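PDB 4GLT: glutathione S-transferase-like protein, which binds glutathione and probably acts as a transferase of the glutathione S-transferase family, two copies of the chain forming its assembly. Local coordinates for residues Ala129-Glu132 with Gly133-Pro136; Glu146-Leu149 with Asn150-Glu153; Leu156-Met159 with Asp160-Leu163; Glu172-Ser175 with Leu176-Ala180; His194-Trp197 with Lys198-Tyr201. All coordinates share one frame; numbering follows the deposited sequence.

Contact 1 (Ala129-Glu132 with Gly133-Pro136); sequences AVME and GRRP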
loop_
_atom_site.group_PDB
_atom_site.type_symbol
_atom_site.label_atom_id
_atom_site.label_comp_id
_atom_site.label_asym_id
_atom_site.label_seq_id
_atom_site.Cartn_x
_atom_site.Cartn_y
_atom_site.Cartn_z
ATOM N N ALA A 129 6.400 4.140 -14.365
ATOM C CA ALA A 129 7.124 4.732 -15.468
ATOM C C ALA A 129 8.298 3.832 -15.864
ATOM O O ALA A 129 8.371 3.351 -16.999
ATOM C CB ALA A 129 7.608 6.120 -15.085
ATOM N N VAL A 130 9.201 3.590 -14.914
ATOM C CA VAL A 130 10.408 2.806 -15.169
ATOM C C VAL A 130 10.117 1.470 -15.845
ATOM O O VAL A 130 10.702 1.144 -16.875
ATOM C CB VAL A 130 11.197 2.525 -13.880
ATOM C CG1 VAL A 130 12.304 1.509 -14.159
ATOM C CG2 VAL A 130 11.762 3.814 -13.307
ATOM N N MET A 131 9.213 0.693 -15.266
ATOM C CA MET A 131 8.865 -0.592 -15.865
ATOM C C MET A 131 8.228 -0.405 -17.237
ATOM O O MET A 131 8.418 -1.232 -18.144
ATOM C CB MET A 131 7.950 -1.405 -14.940
ATOM C CG MET A 131 8.579 -1.725 -13.585
ATOM S SD MET A 131 10.213 -2.500 -13.697
ATOM C CE MET A 131 10.873 -2.078 -12.081
ATOM N N GLU A 132 7.475 0.682 -17.399
ATOM C CA GLU A 132 6.814 0.935 -18.679
ATOM C C GLU A 132 7.859 1.003 -19.780
ATOM O O GLU A 132 7.643 0.525 -20.891
ATOM C CB GLU A 132 5.992 2.228 -18.638
ATOM C CG GLU A 132 5.351 2.613 -19.969
ATOM C CD GLU A 132 4.312 1.611 -20.461
ATOM O OE1 GLU A 132 4.013 0.632 -19.742
ATOM O OE2 GLU A 132 3.785 1.806 -21.574
ATOM N N GLY A 133 9.001 1.594 -19.451
ATOM C CA GLY A 133 10.080 1.755 -20.407
ATOM C C GLY A 133 10.783 0.448 -20.707
ATOM O O GLY A 133 11.528 0.345 -21.682
ATOM N N ARG A 134 10.547 -0.554 -19.869
ATOM C CA ARG A 134 11.217 -1.835 -20.013
ATOM C C ARG A 134 10.399 -2.829 -20.816
ATOM O O ARG A 134 10.827 -3.967 -21.019
ATOM C CB ARG A 134 11.513 -2.452 -18.655
ATOM C CG ARG A 134 12.617 -1.782 -17.870
ATOM C CD ARG A 134 13.262 -2.814 -16.966
ATOM N NE ARG A 134 14.297 -2.254 -16.109
ATOM C CZ ARG A 134 14.315 -2.394 -14.789
ATOM N NH1 ARG A 134 13.352 -3.082 -14.183
ATOM N NH2 ARG A 134 15.300 -1.857 -14.083
ATOM N N ARG A 135 9.220 -2.413 -21.259
ATOM C CA ARG A 135 8.358 -3.302 -22.026
ATOM C C ARG A 135 8.997 -3.595 -23.384
ATOM O O ARG A 135 9.844 -2.831 -23.843
ATOM C CB ARG A 135 6.963 -2.685 -22.151
ATOM C CG ARG A 135 6.316 -2.428 -20.786
ATOM C CD ARG A 135 4.952 -1.764 -20.899
ATOM N NE ARG A 135 4.148 -2.386 -21.939
ATOM C CZ ARG A 135 3.271 -3.365 -21.733
ATOM N NH1 ARG A 135 3.059 -3.836 -20.511
ATOM N NH2 ARG A 135 2.597 -3.873 -22.755
ATOM N N PRO A 136 8.624 -4.722 -24.018
ATOM C CA PRO A 136 9.179 -5.013 -25.339
ATOM C C PRO A 136 9.047 -3.810 -26.273
ATOM O O PRO A 136 8.124 -3.002 -26.123
ATOM C CB PRO A 136 8.328 -6.183 -25.828
ATOM C CG PRO A 136 7.905 -6.871 -24.573
ATOM C CD PRO A 136 7.720 -5.787 -23.549
#
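With CG anti to its N (chi1 176°) and a bend at chi2, Glu132 turns its carboxylate toward Arg135, whose own chain bends at chi3 (44°), where helix 106-133 gives way to a loop. The two flat groups end nearly parallel, but the pairing is doubtful: the bridge from Glu132 OE1 to Arg135 NE is long at 3.7 Å, and OE1 sits too near its neighbour. Firmer partners lie elsewhere: Glu132 OE2 accepts from Asp141 N and pairs with Arg135 of the second subunit, and Arg135 NE donates to Met139 O. Met131 and Arg134 run alongside each other, Met131 SD 3.2 Å from Arg134 NH1, beside the glutathione pocket: Met131 touches a bound glutathione and Arg134 NH2 lies close to Arg191. Val130 CG1 covers one face of the Arg134 guanidinium, 4.4 Å from Arg134 CZ. The backbone holds the bend through Gly133 N to Ala129 O (3.1 Å) and Arg134 N to Met131 O (2.8 Å), the latter donor standing above the carbonyl plane. With an alanine at Glu132, Asp141 N is likely to lose its acceptor and Arg135 of the second subunit its counter-charge. Because Arg135 reciprocally pairs with Glu132 of the second subunit, the chemistry implies a charged clasp between the chains, whose carboxylates would also offset two arginines lying close together across the interface.

Contact 2 (Glu146-Leu149 with Asn150-Glu153); sequences EKQL and NKVE. With GSH (glutathione), chain F.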
loop_
_atom_site.group_PDB
_atom_site.type_symbol
_atom_site.label_atom_id
_atom_site.label_comp_id
_atom_site.label_asym_id
_atom_site.label_seq_id
_atom_site.Cartn_x
_atom_site.Cartn_y
_atom_site.Cartn_z
ATOM N N GLU A 146 4.006 9.447 -19.279
ATOM C CA GLU A 146 3.679 10.847 -19.051
ATOM C C GLU A 146 2.785 11.011 -17.819
ATOM O O GLU A 146 3.075 11.796 -16.915
ATOM C CB GLU A 146 2.978 11.414 -20.287
ATOM C CG GLU A 146 3.267 12.880 -20.560
ATOM C CD GLU A 146 3.165 13.740 -19.316
ATOM O OE1 GLU A 146 3.828 13.409 -18.306
ATOM O OE2 GLU A 146 2.428 14.750 -19.352
ATOM N N LYS A 147 1.704 10.264 -17.784
ATOM C CA LYS A 147 0.764 10.330 -16.691
ATOM C C LYS A 147 1.416 10.046 -15.342
ATOM O O LYS A 147 1.195 10.748 -14.375
ATOM C CB LYS A 147 -0.343 9.324 -16.944
ATOM C CG LYS A 147 -1.560 9.498 -16.104
ATOM C CD LYS A 147 -2.457 8.314 -16.292
ATOM C CE LYS A 147 -3.625 8.311 -15.347
ATOM N NZ LYS A 147 -4.177 6.932 -15.276
ATOM N N GLN A 148 2.202 8.988 -15.286
ATOM C CA GLN A 148 2.840 8.603 -14.029
ATOM C C GLN A 148 3.859 9.638 -13.568
ATOM O O GLN A 148 3.899 10.009 -12.392
ATOM C CB GLN A 148 3.517 7.238 -14.180
ATOM C CG GLN A 148 2.568 6.118 -14.562
ATOM C CD GLN A 148 1.510 5.879 -13.503
ATOM O OE1 GLN A 148 0.464 5.299 -13.773
ATOM N NE2 GLN A 148 1.779 6.332 -12.291
ATOM N N LEU A 149 4.691 10.104 -14.493
ATOM C CA LEU A 149 5.687 11.111 -14.151
ATOM C C LEU A 149 4.953 12.396 -13.788
ATOM O O LEU A 149 5.501 13.287 -13.130
ATOM C CB LEU A 149 6.688 11.313 -15.294
ATOM C CG LEU A 149 7.539 10.068 -15.589
ATOM C CD1 LEU A 149 8.582 10.302 -16.675
ATOM C CD2 LEU A 149 8.204 9.563 -14.320
ATOM N N ASN A 150 3.694 12.472 -14.198
ATOM C CA ASN A 150 2.825 13.539 -13.725
ATOM C C ASN A 150 2.535 13.432 -12.234
ATOM O O ASN A 150 2.601 14.426 -11.520
ATOM C CB ASN A 150 1.522 13.581 -14.522
ATOM C CG ASN A 150 1.577 14.576 -15.652
ATOM O OD1 ASN A 150 2.399 15.492 -15.638
ATOM N ND2 ASN A 150 0.707 14.406 -16.641
ATOM N N LYS A 151 2.212 12.227 -11.763
ATOM C CA LYS A 151 1.940 12.032 -10.337
ATOM C C LYS A 151 3.166 12.407 -9.506
ATOM O O LYS A 151 3.048 13.003 -8.427
ATOM C CB LYS A 151 1.532 10.580 -10.050
ATOM C CG LYS A 151 0.271 10.123 -10.766
ATOM C CD LYS A 151 0.070 8.622 -10.672
ATOM C CE LYS A 151 -1.028 8.152 -11.625
ATOM N NZ LYS A 151 -2.354 8.759 -11.307
ATOM N N VAL A 152 4.338 12.038 -10.018
ATOM C CA VAL A 152 5.622 12.322 -9.383
ATOM C C VAL A 152 5.827 13.816 -9.157
ATOM O O VAL A 152 6.044 14.264 -8.026
ATOM C CB VAL A 152 6.770 11.770 -10.252
ATOM C CG1 VAL A 152 8.133 12.173 -9.715
ATOM C CG2 VAL A 152 6.650 10.268 -10.351
ATOM N N GLU A 153 5.738 14.578 -10.241
ATOM C CA GLU A 153 5.957 16.015 -10.201
ATOM C C GLU A 153 5.009 16.681 -9.209
ATOM O O GLU A 153 5.424 17.502 -8.390
ATOM C CB GLU A 153 5.751 16.613 -11.595
ATOM C CG GLU A 153 6.732 17.717 -11.970
ATOM C CD GLU A 153 8.048 17.173 -12.502
ATOM O OE1 GLU A 153 8.517 16.127 -11.995
ATOM O OE2 GLU A 153 8.618 17.791 -13.432
HETATM N N1 GSH F . -3.749 2.321 -3.492
HETATM C CA1 GSH F . -4.730 3.416 -3.310
HETATM C C1 GSH F . -5.758 3.051 -2.270
HETATM O O11 GSH F . -6.581 3.937 -1.973
HETATM O O12 GSH F . -5.750 1.912 -1.732
HETATM C CB1 GSH F . -5.370 3.892 -4.625
HETATM C CG1 GSH F . -6.079 2.821 -5.452
HETATM C CD1 GSH F . -6.287 3.271 -6.889
HETATM O OE1 GSH F . -5.343 3.325 -7.660
HETATM N N2 GSH F . -7.526 3.592 -7.284
HETATM C CA2 GSH F . -7.839 3.828 -8.690
HETATM C C2 GSH F . -7.480 5.213 -9.159
HETATM O O2 GSH F . -7.936 6.200 -8.598
HETATM C CB2 GSH F . -9.317 3.546 -8.954
HETATM S SG2 GSH F . -9.703 1.782 -8.738
HETATM N N3 GSH F . -6.640 5.298 -10.202
HETATM C CA3 GSH F . -6.408 6.564 -10.883
HETATM C C3 GSH F . -5.007 6.748 -11.444
HETATM O O31 GSH F . -4.089 5.964 -11.102
HETATM O O32 GSH F . -4.811 7.693 -12.246
#
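Lys147 and Lys151, one turn apart on helix 142-162 of the all-helical C-terminal domain of the GST fold, reach for the same carboxylate of a bound glutathione. The charged contacts come first. Lys151 NZ donates to glutathione O32 at 2.8 Å, and Lys147 NZ adds a weak bond to the same oxygen at 3.2 Å. The chain of Lys147 is extended beyond CG, whereas that of Lys151 stays extended until the CD-CE bond (chi4 -62°), which turns its ammonium group to O32. Lys147 NZ and Lys151 NZ stay 4.7 Å apart, and the shared anion probably balances their charge. This glutathione is also held by Ser85, Ile71 and Lys70 of the second subunit, and Lys151 NZ donates further to Leu68 O of that subunit, so the site is built from both chains.

Backbone bonds form the second group. Val152 N to Gln148 O and Glu153 N to Leu149 O, each 3.2 Å, are nearly straight i to i+4 links, and Asn150 N to Glu146 O (2.9 Å) is more bent.

Packing completes the account. Gln148 and Lys151 run side by side in the same direction, the amide end of one lying along the aliphatic chain of the other, and both rest on Ala125 of helix 106-133. Leu149 meets Val152 more loosely. The closest approach between the side chains of Gln148 and Lys151 is NE2 to CD, at 3.3 Å.

Contact 3 (Leu156-Met159 with Asp160-Leu163); sequences LRRM and DQDL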
loop_
_atom_site.group_PDB
_atom_site.type_symbol
_atom_site.label_atom_id
_atom_site.label_comp_id
_atom_site.label_asym_id
_atom_site.label_seq_id
_atom_site.Cartn_x
_atom_site.Cartn_y
_atom_site.Cartn_z
ATOM N N LEU A 156 5.940 15.665 -5.600
ATOM C CA LEU A 156 7.149 16.398 -5.214
ATOM C C LEU A 156 6.874 17.856 -4.901
ATOM O O LEU A 156 7.430 18.400 -3.946
ATOM C CB LEU A 156 8.208 16.305 -6.309
ATOM C CG LEU A 156 8.800 14.913 -6.517
ATOM C CD1 LEU A 156 9.674 14.894 -7.764
ATOM C CD2 LEU A 156 9.582 14.475 -5.286
ATOM N N ARG A 157 6.028 18.495 -5.704
ATOM C CA ARG A 157 5.711 19.896 -5.471
ATOM C C ARG A 157 4.979 20.042 -4.155
ATOM O O ARG A 157 5.242 20.963 -3.388
ATOM C CB ARG A 157 4.871 20.478 -6.608
ATOM C CG ARG A 157 5.672 20.747 -7.870
ATOM C CD ARG A 157 4.974 21.729 -8.798
ATOM N NE ARG A 157 5.919 22.322 -9.743
ATOM C CZ ARG A 157 5.580 23.155 -10.721
ATOM N NH1 ARG A 157 4.312 23.500 -10.891
ATOM N NH2 ARG A 157 6.512 23.642 -11.530
ATOM N N ARG A 158 4.063 19.117 -3.893
ATOM C CA ARG A 158 3.292 19.157 -2.660
ATOM C C ARG A 158 4.195 18.952 -1.453
ATOM O O ARG A 158 4.148 19.720 -0.496
ATOM C CB ARG A 158 2.188 18.101 -2.682
ATOM C CG ARG A 158 1.411 17.989 -1.381
ATOM C CD ARG A 158 0.589 19.246 -1.140
ATOM N NE ARG A 158 -0.071 19.253 0.167
ATOM C CZ ARG A 158 -1.139 19.993 0.457
ATOM N NH1 ARG A 158 -1.675 20.776 -0.470
ATOM N NH2 ARG A 158 -1.678 19.952 1.669
ATOM N N MET A 159 5.008 17.903 -1.480
ATOM C CA MET A 159 5.919 17.672 -0.374
ATOM C C MET A 159 6.767 18.920 -0.154
ATOM O O MET A 159 6.887 19.424 0.969
ATOM C CB MET A 159 6.775 16.437 -0.630
ATOM C CG MET A 159 6.023 15.139 -0.382
ATOM S SD MET A 159 6.877 13.657 -0.947
ATOM C CE MET A 159 5.697 12.393 -0.480
ATOM N N ASP A 160 7.314 19.448 -1.243
ATOM C CA ASP A 160 8.202 20.592 -1.153
ATOM C C ASP A 160 7.536 21.809 -0.520
ATOM O O ASP A 160 8.182 22.551 0.211
ATOM C CB ASP A 160 8.783 20.962 -2.518
ATOM C CG ASP A 160 9.814 22.075 -2.420
ATOM O OD1 ASP A 160 9.572 23.161 -2.982
ATOM O OD2 ASP A 160 10.856 21.870 -1.760
ATOM N N GLN A 161 6.254 22.015 -0.803
ATOM C CA GLN A 161 5.509 23.107 -0.180
ATOM C C GLN A 161 5.294 22.847 1.306
ATOM O O GLN A 161 5.315 23.769 2.120
ATOM C CB GLN A 161 4.157 23.298 -0.859
ATOM C CG GLN A 161 4.221 24.058 -2.165
ATOM C CD GLN A 161 3.121 23.637 -3.116
ATOM O OE1 GLN A 161 2.672 24.422 -3.950
ATOM N NE2 GLN A 161 2.678 22.383 -2.996
ATOM N N ASP A 162 5.084 21.583 1.648
ATOM C CA ASP A 162 4.809 21.215 3.024
ATOM C C ASP A 162 6.028 21.321 3.930
ATOM O O ASP A 162 5.901 21.276 5.151
ATOM C CB ASP A 162 4.204 19.819 3.076
ATOM C CG ASP A 162 2.813 19.791 2.508
ATOM O OD1 ASP A 162 2.300 20.880 2.194
ATOM O OD2 ASP A 162 2.231 18.701 2.377
ATOM N N LEU A 163 7.203 21.484 3.335
ATOM C CA LEU A 163 8.436 21.538 4.113
ATOM C C LEU A 163 9.031 22.937 4.147
ATOM O O LEU A 163 10.184 23.122 4.528
ATOM C CB LEU A 163 9.461 20.538 3.573
ATOM C CG LEU A 163 9.136 19.063 3.792
ATOM C CD1 LEU A 163 10.167 18.185 3.096
ATOM C CD2 LEU A 163 9.054 18.730 5.275
#
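Regular i to i+4 bonds join Leu156-Met159 to Asp160-Leu163: Asp160 N to Leu156 O (2.9 Å), Gln161 N to Arg157 O and Asp162 N to Arg158 O (both 3.0 Å), carrying the chain through the last turn of helix 142-162 of the GST C-terminal domain. The side chains sort by the helix face they occupy. Arg158 and Asp162, four residues apart, form an intrahelical salt bridge. Arg158 starts with CG anti to N and bends at chi2 (68°), which swings its chain forward, toward the C-terminal end of the helix, until NE lies beside the aspartate. The guanidinium and carboxylate planes stand 84° apart, so the two groups do not pair flat, and a single N-H carries the bond. Pro67 of the second subunit packs on Arg158. Met159 leaves from another face of the helix, toward the domain interior, an extended chain pressed among Trp115, Leu118, Met184 and Leu204 of three neighbouring helices, with Leu156 also packed on Met184 and Leu204. Asp160 ties this helix to the start of helix 202-212 by accepting from Leu204 N through OD2. In the salt bridge itself, Arg158 NE donates to Asp162 OD2 at 3.2 Å, reaching that oxygen on its syn side, 20° out of the carboxylate plane.

Contact 4 (Glu172-Ser175 with Leu176-Ala180); sequences ESFS and LADIA
Asp178 is turned back toward Ser175, and its OD2 takes the Ser175 N-H through the anti lone pair at 2.9 Å in a nearly straight bond (167°). In return Ser175 OG leans over the first turn of helix 176-191 (chi1 59°), where it accepts weakly from Ala177 N at 3.3 Å. A water lies within hydrogen-bonding distance of Ser175 OG (2.7 Å), Asp178 OD2 and Ser173 O, between the cap and the preceding loop. The other carboxylate oxygen, OD1, accepts from His207 NE2 and Cys169 N, so this buried charge is gripped from both ends.

Phe174 extends its ring along the helix start, the ring plane only 15° from the Asp178 carboxylate plane. Phe174 CZ presses on Ile179 CG1 at 3.4 Å, the two side chains crossing at about a right angle. Arg214 adds a cation-pi contact and Trp168 meets the phenylalanine edge-to-face. Leu176 and Ile179 pack on helix 32-44, linking the helix to the glutathione-binding domain.

Ser175 and Asp178 thus make a capping box, and Phe174 with Ile179, just before the N-cap and four residues after it, forms a hydrophobic staple; this pairing is characteristic of the core helix of the GST C-terminal domain.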
loop_
_atom_site.group_PDB
_atom_site.type_symbol
_atom_site.label_atom_id
_atom_site.label_comp_id
_atom_site.label_asym_id
_atom_site.label_seq_id
_atom_site.Cartn_x
_atom_site.Cartn_y
_atom_site.Cartn_z
ATOM N N GLU A 172 7.791 18.077 14.011
ATOM C CA GLU A 172 9.196 18.379 14.159
ATOM C C GLU A 172 10.052 17.253 14.721
ATOM O O GLU A 172 11.047 17.515 15.377
ATOM C CB GLU A 172 9.380 19.640 14.985
ATOM C CG GLU A 172 10.280 20.652 14.311
ATOM C CD GLU A 172 9.567 21.398 13.210
ATOM O OE1 GLU A 172 8.361 21.648 13.364
ATOM O OE2 GLU A 172 10.203 21.733 12.196
ATOM N N SER A 173 9.668 16.004 14.467
ATOM C CA SER A 173 10.473 14.869 14.916
ATOM C C SER A 173 10.558 13.752 13.910
ATOM O O SER A 173 9.570 13.384 13.268
ATOM C CB SER A 173 10.030 14.328 16.288
ATOM O OG SER A 173 8.622 14.321 16.412
ATOM N N PHE A 174 11.768 13.225 13.795
ATOM C CA PHE A 174 12.096 12.243 12.807
ATOM C C PHE A 174 11.104 11.090 12.894
ATOM O O PHE A 174 10.966 10.452 13.932
ATOM C CB PHE A 174 13.524 11.764 13.046
ATOM C CG PHE A 174 13.986 10.762 12.044
ATOM C CD1 PHE A 174 14.428 11.171 10.806
ATOM C CD2 PHE A 174 13.978 9.410 12.346
ATOM C CE1 PHE A 174 14.843 10.243 9.868
ATOM C CE2 PHE A 174 14.406 8.474 11.419
ATOM C CZ PHE A 174 14.833 8.893 10.180
ATOM N N SER A 175 10.390 10.837 11.807
ATOM C CA SER A 175 9.435 9.751 11.810
ATOM C C SER A 175 9.515 8.928 10.535
ATOM O O SER A 175 10.312 9.211 9.634
ATOM C CB SER A 175 8.018 10.302 11.982
ATOM O OG SER A 175 7.705 11.197 10.932
ATOM N N LEU A 176 8.683 7.896 10.488
ATOM C CA LEU A 176 8.475 7.119 9.290
ATOM C C LEU A 176 8.323 8.052 8.084
ATOM O O LEU A 176 8.803 7.751 6.997
ATOM C CB LEU A 176 7.230 6.254 9.474
ATOM C CG LEU A 176 6.838 5.304 8.354
ATOM C CD1 LEU A 176 7.990 4.359 8.037
ATOM C CD2 LEU A 176 5.571 4.533 8.733
ATOM N N ALA A 177 7.665 9.195 8.278
ATOM C CA ALA A 177 7.464 10.133 7.176
ATOM C C ALA A 177 8.795 10.432 6.481
ATOM O O ALA A 177 8.994 10.125 5.300
ATOM C CB ALA A 177 6.829 11.416 7.683
ATOM N N ASP A 178 9.713 11.024 7.232
ATOM C CA ASP A 178 11.034 11.356 6.717
ATOM C C ASP A 178 11.724 10.180 6.034
ATOM O O ASP A 178 12.255 10.313 4.928
ATOM C CB ASP A 178 11.850 11.900 7.865
ATOM C CG ASP A 178 11.111 13.015 8.569
ATOM O OD1 ASP A 178 11.024 14.109 7.974
ATOM O OD2 ASP A 178 10.565 12.779 9.668
ATOM N N ILE A 179 11.701 9.024 6.676
ATOM C CA ILE A 179 12.319 7.864 6.074
ATOM C C ILE A 179 11.717 7.611 4.701
ATOM O O ILE A 179 12.433 7.333 3.735
ATOM C CB ILE A 179 12.147 6.616 6.948
ATOM C CG1 ILE A 179 12.869 6.810 8.285
ATOM C CG2 ILE A 179 12.666 5.390 6.218
ATOM C CD1 ILE A 179 12.837 5.591 9.179
ATOM N N ALA A 180 10.399 7.723 4.612
ATOM C CA ALA A 180 9.711 7.374 3.384
ATOM C C ALA A 180 10.063 8.352 2.280
ATOM O O ALA A 180 10.249 7.968 1.124
ATOM C CB ALA A 180 8.214 7.324 3.604
HETATM O O HOH W 1 8.493 13.778 10.879
#

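Contact 5 (His194-Trp197 with Lys198-Tyr201); sequences HLDW and KQQY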
loop_
_atom_site.group_PDB
_atom_site.type_symbol
_atom_site.label_atom_id
_atom_site.label_comp_id
_atom_site.label_asym_id
_atom_site.label_seq_id
_atom_site.Cartn_x
_atom_site.Cartn_y
_atom_site.Cartn_z
ATOM N N HIS A 194 18.919 12.087 -14.807
ATOM C CA HIS A 194 18.772 13.414 -15.389
ATOM C C HIS A 194 17.745 14.291 -14.678
ATOM O O HIS A 194 17.615 15.469 -14.988
ATOM C CB HIS A 194 18.461 13.305 -16.882
ATOM C CG HIS A 194 19.415 12.428 -17.630
ATOM N ND1 HIS A 194 20.780 12.622 -17.603
ATOM C CD2 HIS A 194 19.204 11.357 -18.433
ATOM C CE1 HIS A 194 21.367 11.705 -18.352
ATOM N NE2 HIS A 194 20.433 10.925 -18.866
ATOM N N LEU A 195 17.020 13.727 -13.723
ATOM C CA LEU A 195 16.116 14.531 -12.905
ATOM C C LEU A 195 16.927 15.422 -11.970
ATOM O O LEU A 195 17.659 14.931 -11.110
ATOM C CB LEU A 195 15.162 13.651 -12.085
ATOM C CG LEU A 195 13.954 13.012 -12.779
ATOM C CD1 LEU A 195 12.947 12.514 -11.749
ATOM C CD2 LEU A 195 13.293 13.993 -13.735
ATOM N N ASP A 196 16.801 16.731 -12.143
ATOM C CA ASP A 196 17.487 17.671 -11.268
ATOM C C ASP A 196 16.516 18.243 -10.242
ATOM O O ASP A 196 16.200 19.433 -10.261
ATOM C CB ASP A 196 18.140 18.789 -12.079
ATOM C CG ASP A 196 19.229 19.500 -11.307
ATOM O OD1 ASP A 196 20.263 19.846 -11.917
ATOM O OD2 ASP A 196 19.053 19.700 -10.086
ATOM N N TRP A 197 16.052 17.382 -9.345
ATOM C CA TRP A 197 15.048 17.764 -8.361
ATOM C C TRP A 197 15.593 18.696 -7.287
ATOM O O TRP A 197 14.941 19.670 -6.913
ATOM C CB TRP A 197 14.424 16.524 -7.716
ATOM C CG TRP A 197 15.385 15.675 -6.931
ATOM C CD1 TRP A 197 16.126 14.627 -7.398
ATOM C CD2 TRP A 197 15.684 15.785 -5.533
ATOM N NE1 TRP A 197 16.874 14.086 -6.382
ATOM C CE2 TRP A 197 16.624 14.778 -5.226
ATOM C CE3 TRP A 197 15.252 16.642 -4.512
ATOM C CZ2 TRP A 197 17.141 14.604 -3.942
ATOM C CZ3 TRP A 197 15.770 16.469 -3.235
ATOM C CH2 TRP A 197 16.705 15.458 -2.964
ATOM N N LYS A 198 16.783 18.380 -6.786
ATOM C CA LYS A 198 17.378 19.141 -5.696
ATOM C C LYS A 198 17.196 20.634 -5.922
ATOM O O LYS A 198 16.767 21.368 -5.027
ATOM C CB LYS A 198 18.865 18.797 -5.542
ATOM C CG LYS A 198 19.119 17.416 -4.950
ATOM C CD LYS A 198 20.472 17.358 -4.255
ATOM C CE LYS A 198 21.487 16.572 -5.062
ATOM N NZ LYS A 198 21.215 15.109 -4.965
ATOM N N GLN A 199 17.510 21.074 -7.135
ATOM C CA GLN A 199 17.467 22.490 -7.468
ATOM C C GLN A 199 16.041 23.036 -7.518
ATOM O O GLN A 199 15.788 24.174 -7.114
ATOM C CB GLN A 199 18.156 22.729 -8.808
ATOM C CG GLN A 199 18.348 24.194 -9.143
ATOM C CD GLN A 199 18.841 24.394 -10.556
ATOM O OE1 GLN A 199 19.274 25.485 -10.926
ATOM N NE2 GLN A 199 18.777 23.337 -11.357
ATOM N N GLN A 200 15.118 22.221 -8.022
ATOM C CA GLN A 200 13.731 22.641 -8.204
ATOM C C GLN A 200 12.954 22.623 -6.888
ATOM O O GLN A 200 12.014 23.396 -6.699
ATOM C CB GLN A 200 13.023 21.742 -9.221
ATOM C CG GLN A 200 13.913 21.216 -10.336
ATOM C CD GLN A 200 13.111 20.789 -11.554
ATOM O OE1 GLN A 200 11.909 21.045 -11.634
ATOM N NE2 GLN A 200 13.774 20.140 -12.509
ATOM N N TYR A 201 13.344 21.734 -5.983
ATOM C CA TYR A 201 12.657 21.598 -4.709
ATOM C C TYR A 201 13.668 21.753 -3.584
ATOM O O TYR A 201 14.213 20.763 -3.088
ATOM C CB TYR A 201 11.959 20.237 -4.620
ATOM C CG TYR A 201 11.139 19.867 -5.845
ATOM C CD1 TYR A 201 9.869 20.395 -6.047
ATOM C CD2 TYR A 201 11.636 18.982 -6.796
ATOM C CE1 TYR A 201 9.116 20.058 -7.164
ATOM C CE2 TYR A 201 10.893 18.638 -7.913
ATOM C CZ TYR A 201 9.635 19.182 -8.094
ATOM O OH TYR A 201 8.894 18.838 -9.205
#
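Trp197 and Lys198 make a local CH-pi contact in the short, weakly bonded helix 197-200, which joins helix 176-191 to helix 202-212 in the helical domain of the GST fold. Lys198 CG stands over the six-membered ring of Trp197, 3.5 Å from its centroid and 9° off the ring normal. The tryptophan gets there by placing CG between its own N and carbonyl carbon (chi1 63°), which folds the indole beneath the next residue. The lysine chain then bends to its salt-bridge partner, Glu189. The indole also meets Tyr208 edge-to-face and packs on Leu185, Leu204 and Ala205, so it wedges between helices 176-191 and 202-212. Were this indole cut to an alanine, a gap is likely to open between those helices, leaving Tyr208 and the lysine CG without the ring they rest on.

Tyr201, the N-cap residue of helix 202-212, closes the turn. Its ring receives Trp197 CB at the edge, in plane, 3.8 Å from Tyr201 CD2, and reaches Leu156 and Arg157 of helix 142-162. Gln200 NE2 gives a weak bond to Asp196 O at 3.4 Å. The backbone link is firmer: Tyr201 N donates to Trp197 O at 2.8 Å, approaching nearly in line with the carbonyl bond.

All five contacts lie in the helical domain, but their settings differ. Contact 4 is the buried one, satisfied by internal polar partners and a water; the others are partly buried, with a surface side. Contacts 2 and 3 share helix 142-162, centres 15 Å apart, and both touch the second subunit, as does contact 1. In contacts 1 and 2 charges serve the interface or a ligand, in contact 3 a bridge within one helix, whereas in contact 5 aromatic packing dominates. Contact 1 meets contact 2 through Ala129 CB and Leu149 CD2, 3.6 Å apart. Tyr201 of contact 5 packs on Leu156, Arg157 and Asp160 of contact 3 and on Glu153 of contact 2, whereas contacts 1 and 4 lie on opposite sides of the chain's centre.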